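Local coordinates for protein prolyl-tRNA synthetase (Naegleria fowleri, PDB 6UYH) that probably attaches proline to its cognate tRNA in an ATP-dependent reaction, as a class II aminoacyl-tRNA synthetase, and here holds halofuginone and an ATP analogue, at residues W145-R150 / S162-W167; A100-S105 / I114-T119; P439-K444 / K502-A507. One frame throughout, in Å; residues are numbered along the deposited sequence.

Contact 1 (W145-R150 / S162-W167). With ANP (phosphoaminophosphonic acid-adenylate ester), chain C; HFG (7-bromo-6-chloro-3-{3-[(2R,3S)-3-hydroxypiperidin-2-yl]-2-oxopropyl}quinazolin-4(3H)-one), chain D.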
# COMPACT_ATOMS: atom_id res chain seq x y z
N TRP A 145 0.22 -4.52 -4.80
CA TRP A 145 1.26 -4.24 -3.81
C TRP A 145 0.76 -4.79 -2.47
O TRP A 145 -0.21 -4.28 -1.92
CB TRP A 145 1.51 -2.73 -3.71
CG TRP A 145 2.00 -2.13 -4.97
CD1 TRP A 145 1.25 -1.56 -5.97
CD2 TRP A 145 3.36 -2.01 -5.38
NE1 TRP A 145 2.07 -1.11 -6.98
CE2 TRP A 145 3.37 -1.39 -6.65
CE3 TRP A 145 4.58 -2.41 -4.81
CZ2 TRP A 145 4.55 -1.13 -7.35
CZ3 TRP A 145 5.74 -2.15 -5.50
CH2 TRP A 145 5.72 -1.52 -6.76
N THR A 146 1.41 -5.85 -1.97
CA THR A 146 0.88 -6.61 -0.85
C THR A 146 2.00 -7.08 0.07
O THR A 146 3.18 -7.08 -0.30
CB THR A 146 0.09 -7.86 -1.29
OG1 THR A 146 1.01 -8.83 -1.82
CG2 THR A 146 -0.91 -7.56 -2.36
N ASN A 147 1.60 -7.54 1.25
CA ASN A 147 2.50 -8.32 2.10
C ASN A 147 2.38 -9.81 1.79
O ASN A 147 1.36 -10.29 1.32
CB ASN A 147 2.25 -8.04 3.59
CG ASN A 147 0.82 -8.28 4.02
OD1 ASN A 147 -0.10 -8.33 3.22
ND2 ASN A 147 0.63 -8.41 5.33
N VAL A 148 3.46 -10.53 2.06
CA VAL A 148 3.60 -11.95 1.75
C VAL A 148 4.17 -12.63 2.98
O VAL A 148 5.01 -12.05 3.67
CB VAL A 148 4.53 -12.17 0.53
CG1 VAL A 148 4.37 -13.57 -0.01
CG2 VAL A 148 4.25 -11.12 -0.55
N VAL A 149 3.74 -13.87 3.25
CA VAL A 149 4.22 -14.63 4.41
C VAL A 149 4.76 -15.96 3.94
O VAL A 149 4.05 -16.74 3.29
CB VAL A 149 3.11 -14.85 5.45
CG1 VAL A 149 3.61 -15.75 6.58
CG2 VAL A 149 2.61 -13.50 6.00
N ARG A 150 6.01 -16.25 4.29
CA ARG A 150 6.60 -17.56 4.06
C ARG A 150 7.41 -17.94 5.29
O ARG A 150 8.28 -17.17 5.72
CB ARG A 150 7.51 -17.57 2.82
CG ARG A 150 6.80 -17.24 1.52
CD ARG A 150 7.76 -17.02 0.38
NE ARG A 150 7.03 -16.67 -0.84
CZ ARG A 150 7.60 -16.50 -2.03
NH1 ARG A 150 8.91 -16.64 -2.17
NH2 ARG A 150 6.85 -16.18 -3.08
N SER A 162 12.98 -12.19 4.70
CA SER A 162 12.16 -12.01 5.89
C SER A 162 10.93 -12.90 5.79
O SER A 162 10.52 -13.31 4.70
CB SER A 162 11.79 -10.53 6.11
OG SER A 162 11.12 -9.96 4.99
N ARG A 163 10.36 -13.25 6.95
CA ARG A 163 9.20 -14.16 6.95
C ARG A 163 7.92 -13.46 6.54
O ARG A 163 7.03 -14.09 5.95
CB ARG A 163 9.05 -14.83 8.31
CG ARG A 163 10.10 -15.92 8.52
CD ARG A 163 9.89 -16.66 9.82
NE ARG A 163 10.51 -17.98 9.79
CZ ARG A 163 10.54 -18.80 10.83
NH1 ARG A 163 10.00 -18.43 11.98
NH2 ARG A 163 11.12 -19.99 10.72
N GLU A 164 7.79 -12.18 6.86
CA GLU A 164 6.85 -11.29 6.18
C GLU A 164 7.68 -10.34 5.33
O GLU A 164 8.67 -9.78 5.81
CB GLU A 164 5.99 -10.48 7.16
CG GLU A 164 4.98 -9.59 6.42
CD GLU A 164 4.12 -8.72 7.34
OE1 GLU A 164 4.45 -8.58 8.53
OE2 GLU A 164 3.11 -8.18 6.85
N PHE A 165 7.30 -10.20 4.06
CA PHE A 165 7.94 -9.21 3.20
C PHE A 165 6.87 -8.53 2.36
O PHE A 165 5.71 -8.92 2.37
CB PHE A 165 9.07 -9.83 2.34
CG PHE A 165 8.65 -10.94 1.40
CD1 PHE A 165 8.38 -10.66 0.07
CD2 PHE A 165 8.61 -12.26 1.83
CE1 PHE A 165 8.04 -11.67 -0.82
CE2 PHE A 165 8.27 -13.29 0.95
CZ PHE A 165 7.98 -12.99 -0.38
N TYR A 166 7.28 -7.48 1.67
CA TYR A 166 6.37 -6.67 0.85
C TYR A 166 6.84 -6.74 -0.59
O TYR A 166 8.04 -6.75 -0.85
CB TYR A 166 6.32 -5.22 1.37
CG TYR A 166 6.06 -5.22 2.85
CD1 TYR A 166 4.77 -5.36 3.33
CD2 TYR A 166 7.10 -5.18 3.77
CE1 TYR A 166 4.51 -5.41 4.70
CE2 TYR A 166 6.85 -5.23 5.16
CZ TYR A 166 5.55 -5.36 5.60
OH TYR A 166 5.28 -5.40 6.96
N TRP A 167 5.89 -6.82 -1.52
CA TRP A 167 6.28 -6.90 -2.93
C TRP A 167 5.17 -6.29 -3.78
O TRP A 167 4.14 -5.85 -3.27
CB TRP A 167 6.59 -8.35 -3.34
CG TRP A 167 5.42 -9.32 -3.53
CD1 TRP A 167 4.07 -9.09 -3.37
CD2 TRP A 167 5.54 -10.70 -3.90
NE1 TRP A 167 3.36 -10.24 -3.64
CE2 TRP A 167 4.24 -11.24 -3.97
CE3 TRP A 167 6.63 -11.53 -4.20
CZ2 TRP A 167 4.00 -12.57 -4.31
CZ3 TRP A 167 6.40 -12.85 -4.54
CH2 TRP A 167 5.09 -13.36 -4.59
PG ANP C . 14.58 -17.28 -3.09
O1G ANP C . 15.59 -18.26 -3.46
O2G ANP C . 13.74 -17.85 -1.87
O3G ANP C . 15.36 -15.96 -2.72
PB ANP C . 12.00 -17.37 -4.62
O1B ANP C . 11.87 -18.29 -5.73
O2B ANP C . 11.39 -18.01 -3.33
N3B ANP C . 13.56 -16.93 -4.33
PA ANP C . 9.92 -15.67 -5.68
O1A ANP C . 10.03 -15.92 -7.14
O2A ANP C . 8.80 -16.46 -5.09
O3A ANP C . 11.25 -16.04 -4.90
O5' ANP C . 9.71 -14.13 -5.26
C5' ANP C . 9.83 -12.95 -6.10
C4' ANP C . 10.98 -12.14 -5.56
O4' ANP C . 10.74 -11.82 -4.17
C3' ANP C . 12.30 -12.90 -5.57
O3' ANP C . 12.93 -12.78 -6.84
C2' ANP C . 13.09 -12.20 -4.46
O2' ANP C . 13.82 -11.10 -4.99
C1' ANP C . 11.98 -11.75 -3.48
N9 ANP C . 11.89 -12.58 -2.29
C8 ANP C . 11.69 -13.94 -2.23
N7 ANP C . 11.63 -14.42 -1.02
C5 ANP C . 11.81 -13.31 -0.21
C6 ANP C . 11.86 -13.15 1.19
N6 ANP C . 11.68 -14.14 2.06
N1 ANP C . 12.09 -11.90 1.66
C2 ANP C . 12.23 -10.89 0.80
N3 ANP C . 12.18 -10.92 -0.54
C4 ANP C . 11.97 -12.17 -0.98
O4' HFG D . 5.86 -17.06 -5.91
C21 HFG D . 6.37 -17.74 -6.78
C3' HFG D . 6.15 -17.43 -8.25
C2' HFG D . 5.83 -15.97 -8.58
N1' HFG D . 4.52 -15.55 -8.06
C6' HFG D . 4.16 -14.20 -8.52
C5' HFG D . 5.17 -13.17 -8.10
C4' HFG D . 6.57 -13.58 -8.55
C39 HFG D . 6.90 -14.99 -8.10
O7' HFG D . 8.18 -15.37 -8.61
C1' HFG D . 7.24 -18.95 -6.45
N3 HFG D . 6.96 -19.48 -5.11
C4 HFG D . 5.74 -20.09 -4.90
O11 HFG D . 4.94 -20.24 -5.81
C10 HFG D . 5.51 -20.49 -3.51
C5 HFG D . 4.33 -21.14 -3.15
C2 HFG D . 7.86 -19.28 -4.10
N1 HFG D . 7.69 -19.60 -2.86
C9 HFG D . 6.48 -20.21 -2.54
C8 HFG D . 6.23 -20.52 -1.20
C7 HFG D . 5.04 -21.13 -0.86
BR1 HFG D . 4.70 -21.44 0.97
C6 HFG D . 4.11 -21.47 -1.82
CL1 HFG D . 2.68 -22.36 -1.41
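Arg-150 touches both ligands and packs against Phe-165, which stacks on the adenine. NH1 and NH2 of Arg-150 grip the same alpha-phosphate oxygen of the ATP analogue, O2A, with NH2 at 2.8 Å, while halofuginone N1 lies over one guanidinium face and Phe-165 CZ over the other; guanidinium and phenyl planes stand 88° apart. The phenyl ring has the adenine on one face, CD2 lying 3.4 Å from C6 of the nucleotide, and Val-148 CB on the opposite face. In the conformer modelled here, the CG2 branch of Val-148 lies over the five-membered ring of Trp-167, a CH-pi contact. Ser-162 reads the adenine edge through its backbone: N donates to N1, and O accepts from N6. The strands run 153° apart, with Val-148 and Phe-165 a hydrogen-bonded antiparallel pair, consistent with motif 2 of class II synthetases. On the face carrying Asn-147, Val-149, Glu-164 and Tyr-166, Asn-147 ND2 donates to Glu-164 OE2 (2.9 Å) from the anti side, 24° out of the carboxylate plane; Asn-147 OD1 accepts from Arg-117, and Glu-164 OE1 from Leu-78 N of the second subunit. Strand 261-272 flanks strand 164-174, and helix 49-67 packs on Trp-145 and Tyr-166.

Contact 2 (A100-S105 / I114-T119). With HFG (7-bromo-6-chloro-3-{3-[(2R,3S)-3-hydroxypiperidin-2-yl]-2-oxopropyl}quinazolin-4(3H)-one), chain D.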
# COMPACT_ATOMS: atom_id res chain seq x y z
N ALA A 100 2.06 -20.69 6.34
CA ALA A 100 1.56 -20.34 7.67
C ALA A 100 0.05 -20.54 7.72
O ALA A 100 -0.66 -20.08 6.82
CB ALA A 100 1.92 -18.89 8.02
N TRP A 101 -0.44 -21.22 8.76
CA TRP A 101 -1.84 -21.61 8.86
C TRP A 101 -2.53 -20.92 10.03
O TRP A 101 -2.08 -21.01 11.17
CB TRP A 101 -1.98 -23.12 9.03
CG TRP A 101 -1.65 -23.85 7.77
CD1 TRP A 101 -0.46 -24.40 7.43
CD2 TRP A 101 -2.54 -24.08 6.67
NE1 TRP A 101 -0.54 -24.97 6.19
CE2 TRP A 101 -1.81 -24.79 5.70
CE3 TRP A 101 -3.88 -23.77 6.43
CZ2 TRP A 101 -2.37 -25.19 4.49
CZ3 TRP A 101 -4.44 -24.17 5.22
CH2 TRP A 101 -3.68 -24.87 4.27
N VAL A 102 -3.66 -20.28 9.74
CA VAL A 102 -4.57 -19.78 10.77
C VAL A 102 -5.47 -20.93 11.19
O VAL A 102 -6.15 -21.52 10.35
CB VAL A 102 -5.40 -18.60 10.24
CG1 VAL A 102 -6.42 -18.16 11.30
CG2 VAL A 102 -4.50 -17.45 9.83
N THR A 103 -5.46 -21.27 12.48
CA THR A 103 -6.25 -22.41 12.93
C THR A 103 -7.16 -22.10 14.10
O THR A 103 -7.90 -22.99 14.54
CB THR A 103 -5.34 -23.58 13.33
OG1 THR A 103 -4.74 -23.31 14.60
CG2 THR A 103 -4.24 -23.80 12.28
N LYS A 104 -7.13 -20.89 14.64
CA LYS A 104 -7.94 -20.58 15.81
C LYS A 104 -8.44 -19.14 15.71
O LYS A 104 -7.78 -18.27 15.14
CB LYS A 104 -7.16 -20.75 17.13
CG LYS A 104 -6.61 -22.14 17.38
CD LYS A 104 -6.02 -22.28 18.78
CE LYS A 104 -7.10 -22.27 19.84
NZ LYS A 104 -6.62 -22.83 21.13
N SER A 105 -9.63 -18.91 16.27
CA SER A 105 -10.13 -17.58 16.52
C SER A 105 -10.46 -17.51 18.01
O SER A 105 -11.12 -18.41 18.53
CB SER A 105 -11.37 -17.26 15.68
OG SER A 105 -12.47 -18.06 16.06
N ILE A 114 -7.22 -21.90 7.39
CA ILE A 114 -6.93 -21.19 6.15
C ILE A 114 -5.49 -20.70 6.22
O ILE A 114 -4.94 -20.51 7.31
CB ILE A 114 -7.90 -20.01 5.91
CG1 ILE A 114 -7.89 -19.08 7.12
CG2 ILE A 114 -9.32 -20.52 5.61
CD1 ILE A 114 -8.82 -17.90 6.96
N ALA A 115 -4.89 -20.50 5.06
CA ALA A 115 -3.48 -20.16 4.98
C ALA A 115 -3.28 -18.68 4.65
O ALA A 115 -4.16 -18.00 4.12
CB ALA A 115 -2.77 -21.04 3.94
N LEU A 116 -2.09 -18.19 4.98
CA LEU A 116 -1.68 -16.84 4.61
C LEU A 116 -0.96 -16.87 3.27
O LEU A 116 -0.14 -17.76 3.01
CB LEU A 116 -0.76 -16.24 5.67
CG LEU A 116 -1.29 -16.27 7.11
CD1 LEU A 116 -0.25 -15.68 8.03
CD2 LEU A 116 -2.62 -15.52 7.23
N ARG A 117 -1.29 -15.90 2.42
CA ARG A 117 -0.76 -15.63 1.09
C ARG A 117 0.76 -15.82 1.03
O ARG A 117 1.49 -15.02 1.62
CB ARG A 117 -1.12 -14.19 0.70
CG ARG A 117 -0.48 -13.66 -0.58
CD ARG A 117 -1.11 -12.32 -0.95
NE ARG A 117 -1.04 -11.36 0.14
CZ ARG A 117 -1.95 -10.42 0.39
NH1 ARG A 117 -3.04 -10.31 -0.36
NH2 ARG A 117 -1.78 -9.60 1.41
N PRO A 118 1.26 -16.84 0.31
CA PRO A 118 2.71 -16.94 0.06
C PRO A 118 3.08 -16.41 -1.31
O PRO A 118 4.26 -16.27 -1.65
CB PRO A 118 2.96 -18.44 0.17
CG PRO A 118 1.69 -19.03 -0.40
CD PRO A 118 0.56 -18.09 -0.02
N THR A 119 2.04 -16.17 -2.11
CA THR A 119 2.02 -15.72 -3.50
C THR A 119 0.56 -15.93 -3.93
O THR A 119 -0.15 -16.68 -3.27
CB THR A 119 3.01 -16.46 -4.41
OG1 THR A 119 2.92 -15.91 -5.73
CG2 THR A 119 2.70 -17.96 -4.46
O4' HFG D . 5.86 -17.06 -5.91
C21 HFG D . 6.37 -17.74 -6.78
C3' HFG D . 6.15 -17.43 -8.25
C2' HFG D . 5.83 -15.97 -8.58
N1' HFG D . 4.52 -15.55 -8.06
C6' HFG D . 4.16 -14.20 -8.52
C5' HFG D . 5.17 -13.17 -8.10
C4' HFG D . 6.57 -13.58 -8.55
C39 HFG D . 6.90 -14.99 -8.10
O7' HFG D . 8.18 -15.37 -8.61
C1' HFG D . 7.24 -18.95 -6.45
N3 HFG D . 6.96 -19.48 -5.11
C4 HFG D . 5.74 -20.09 -4.90
O11 HFG D . 4.94 -20.24 -5.81
C10 HFG D . 5.51 -20.49 -3.51
C5 HFG D . 4.33 -21.14 -3.15
C2 HFG D . 7.86 -19.28 -4.10
N1 HFG D . 7.69 -19.60 -2.86
C9 HFG D . 6.48 -20.21 -2.54
C8 HFG D . 6.23 -20.52 -1.20
C7 HFG D . 5.04 -21.13 -0.86
BR1 HFG D . 4.70 -21.44 0.97
C6 HFG D . 4.11 -21.47 -1.82
CL1 HFG D . 2.68 -22.36 -1.41
O HOH W 1 2.11 -18.70 4.21
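Ala-100 to Val-102 pair antiparallel with Ile-114 to Leu-116, the short strand axes 4.6 Å apart at closest approach and 139° between their directions. Val-102 and Ile-114 form a hydrogen-bonded pair, with Val-102 N to Ile-114 O at 2.8 Å and a longer return bond from Ile-114 N to Val-102 O, while Leu-116 N reaches Ala-100 O. Past that last bond a water extends the ladder, accepting from Ala-100 N and donating to Leu-116 O at 2.7 Å. Trp-101 and Ala-115 occupy the non-hydrogen-bonded position between these bonds. There Ala-115 CB lies 3.8 Å from the centroid of the six-membered ring of Trp-101, 11° off its normal, a CH-pi contact. On the face of Val-102 and Ile-114 the contacts across the pair are aliphatic, with Phe-79 packing on them: Val-102 CG2 meets Leu-116 CD2 at 3.7 Å, the two side chains crossing at about a right angle, and Val-102 CB touches Ile-114 CG1. Trp-101 also makes a cation-pi contact with Lys-104 of the second subunit, whose strand continues the sheet. Beyond the paired residues, Pro-118 packs on the halogenated ring of halofuginone, and Thr-119 OG1 accepts from the piperidine nitrogen N1' at 2.8 Å. Thr-119 OG1 also hydrogen-bonds Glu-121 OE1. Backbone bonds and apolar side chains thus join residues 100-102 to 114-116, and the chain runs on into Pro-118 and Thr-119, which give the inhibitor one apolar and one polar contact.

Contact 3 (P439-K444 / K502-A507); sequences PWHESK and KPNCWA
His-441 ND1 donates to Lys-502 O at 2.7 Å with an angle of 165° at the hydrogen. The acceptor lies in the imidazole plane, but the donor stands 44° out of the carbonyl plane of Lys-502. Trp-440 O takes two backbone donors, Asn-504 N at 3.0 Å and, weakly, Cys-505 N at 3.4 Å, so Asn-504 and Cys-505 both face one residue in a classic beta bulge. Trp-440 N is satisfied in turn by Cys-505 O. A water bridges the two segments, accepting from Glu-442 N and donating to Asn-504 OD1 at 2.8 Å. The indole NE1 of Trp-440 makes a weak bond to Glu-442 OE1 within its own segment, whereas NE1 of Trp-506 donates to Pro-486 O. Around this polar network, Trp-440 carries Ala-507 CB over one ring face and Cys-505 SG at the edge, SG lying 3.7 Å from CD1. Pro-439 CB packs on Pro-503 CB at 3.7 Å, and its CD meets CZ3 of Trp-506. Chemically, then, this strand end in the C-terminal region is secured by the bulge and a histidine-to-backbone bond, with apolar packing against Trp-440 and the two prolines.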
# COMPACT_ATOMS: atom_id res chain seq x y z
N PRO A 439 31.26 -23.23 -18.79
CA PRO A 439 30.60 -23.94 -19.88
C PRO A 439 29.44 -24.74 -19.31
O PRO A 439 29.55 -25.34 -18.24
CB PRO A 439 31.69 -24.87 -20.44
CG PRO A 439 32.90 -24.63 -19.65
CD PRO A 439 32.60 -23.78 -18.48
N TRP A 440 28.31 -24.72 -20.01
CA TRP A 440 27.08 -25.23 -19.43
C TRP A 440 26.31 -26.03 -20.46
O TRP A 440 26.18 -25.60 -21.61
CB TRP A 440 26.24 -24.07 -18.90
CG TRP A 440 24.94 -24.48 -18.28
CD1 TRP A 440 23.69 -24.13 -18.69
CD2 TRP A 440 24.76 -25.33 -17.14
NE1 TRP A 440 22.75 -24.71 -17.88
CE2 TRP A 440 23.38 -25.44 -16.91
CE3 TRP A 440 25.64 -26.00 -16.28
CZ2 TRP A 440 22.84 -26.20 -15.87
CZ3 TRP A 440 25.11 -26.76 -15.25
CH2 TRP A 440 23.73 -26.85 -15.05
N HIS A 441 25.82 -27.21 -20.06
CA HIS A 441 24.74 -27.88 -20.76
C HIS A 441 23.66 -28.16 -19.73
O HIS A 441 23.93 -28.79 -18.71
CB HIS A 441 25.20 -29.18 -21.44
CG HIS A 441 24.15 -29.79 -22.32
ND1 HIS A 441 24.36 -30.01 -23.67
CD2 HIS A 441 22.89 -30.20 -22.06
CE1 HIS A 441 23.27 -30.54 -24.19
NE2 HIS A 441 22.36 -30.66 -23.24
N GLU A 442 22.44 -27.69 -20.01
CA GLU A 442 21.38 -27.72 -19.01
C GLU A 442 21.13 -29.14 -18.50
O GLU A 442 20.98 -30.09 -19.28
CB GLU A 442 20.09 -27.15 -19.60
CG GLU A 442 18.87 -27.30 -18.69
CD GLU A 442 19.05 -26.59 -17.35
OE1 GLU A 442 19.51 -25.43 -17.34
OE2 GLU A 442 18.73 -27.20 -16.31
N SER A 443 21.08 -29.27 -17.17
CA SER A 443 20.90 -30.54 -16.50
C SER A 443 20.71 -30.32 -15.00
O SER A 443 21.58 -29.71 -14.36
CB SER A 443 22.10 -31.46 -16.74
OG SER A 443 22.11 -32.55 -15.84
N LYS A 444 19.60 -30.79 -14.43
CA LYS A 444 19.43 -30.71 -12.98
C LYS A 444 20.54 -31.48 -12.26
O LYS A 444 21.06 -31.02 -11.24
CB LYS A 444 18.06 -31.25 -12.57
CG LYS A 444 16.89 -30.37 -12.98
CD LYS A 444 15.56 -31.01 -12.59
CE LYS A 444 14.39 -30.08 -12.85
NZ LYS A 444 13.08 -30.72 -12.55
N LYS A 502 27.31 -31.96 -24.55
CA LYS A 502 28.33 -30.97 -24.89
C LYS A 502 27.88 -29.60 -24.42
O LYS A 502 26.73 -29.22 -24.64
CB LYS A 502 28.55 -30.98 -26.40
CG LYS A 502 29.63 -30.04 -26.92
CD LYS A 502 29.72 -30.18 -28.46
CE LYS A 502 30.99 -29.57 -29.02
NZ LYS A 502 31.07 -28.11 -28.76
N PRO A 503 28.75 -28.82 -23.78
CA PRO A 503 28.36 -27.45 -23.40
C PRO A 503 27.95 -26.65 -24.63
O PRO A 503 28.60 -26.70 -25.68
CB PRO A 503 29.63 -26.90 -22.75
CG PRO A 503 30.33 -28.12 -22.20
CD PRO A 503 30.07 -29.20 -23.24
N ASN A 504 26.83 -25.90 -24.51
CA ASN A 504 26.35 -25.10 -25.62
C ASN A 504 25.96 -23.68 -25.21
O ASN A 504 25.34 -22.97 -26.01
CB ASN A 504 25.17 -25.78 -26.34
CG ASN A 504 23.98 -26.08 -25.44
OD1 ASN A 504 23.92 -25.66 -24.28
ND2 ASN A 504 23.02 -26.83 -25.99
N CYS A 505 26.33 -23.25 -24.02
CA CYS A 505 26.20 -21.86 -23.60
C CYS A 505 27.06 -21.67 -22.37
O CYS A 505 27.71 -22.61 -21.89
CB CYS A 505 24.73 -21.50 -23.31
SG CYS A 505 24.03 -22.42 -21.94
N TRP A 506 27.08 -20.44 -21.86
CA TRP A 506 27.77 -20.10 -20.62
C TRP A 506 26.74 -19.82 -19.54
O TRP A 506 25.75 -19.12 -19.79
CB TRP A 506 28.66 -18.88 -20.80
CG TRP A 506 29.84 -19.10 -21.71
CD1 TRP A 506 29.88 -18.88 -23.05
CD2 TRP A 506 31.14 -19.55 -21.32
NE1 TRP A 506 31.14 -19.17 -23.53
CE2 TRP A 506 31.93 -19.58 -22.49
CE3 TRP A 506 31.72 -19.92 -20.10
CZ2 TRP A 506 33.27 -19.99 -22.48
CZ3 TRP A 506 33.06 -20.32 -20.09
CH2 TRP A 506 33.81 -20.35 -21.28
N ALA A 507 26.98 -20.36 -18.35
CA ALA A 507 26.13 -20.10 -17.19
C ALA A 507 26.92 -19.38 -16.10
O ALA A 507 28.11 -19.65 -15.88
CB ALA A 507 25.53 -21.39 -16.63
O HOH W 2 21.91 -26.24 -22.49

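How the contacts relate
Contacts 2, 1 and 3 follow one another along the chain without overlap. Contacts 1 and 2 have centres 13 Å apart, both belong to the class II catalytic core, and touch directly: Asn-147 OD1 lies 2.8 Å from Arg-117 NH2, and Arg-150 NE lies 2.9 Å from Pro-118 O, both probable hydrogen bonds, so the segment leaving the hairpin of contact 2 may help hold Arg-150 in place. Both touch halofuginone and the second subunit, linking the active site to the dimer interface. Contact 3 belongs to the C-terminal region, its centre 34 Å from that of contact 1 and 40 Å from that of contact 2. Strand 505-512, which carries one segment of contact 3, pairs in parallel with strand 232-243 of the core, connecting the two regions.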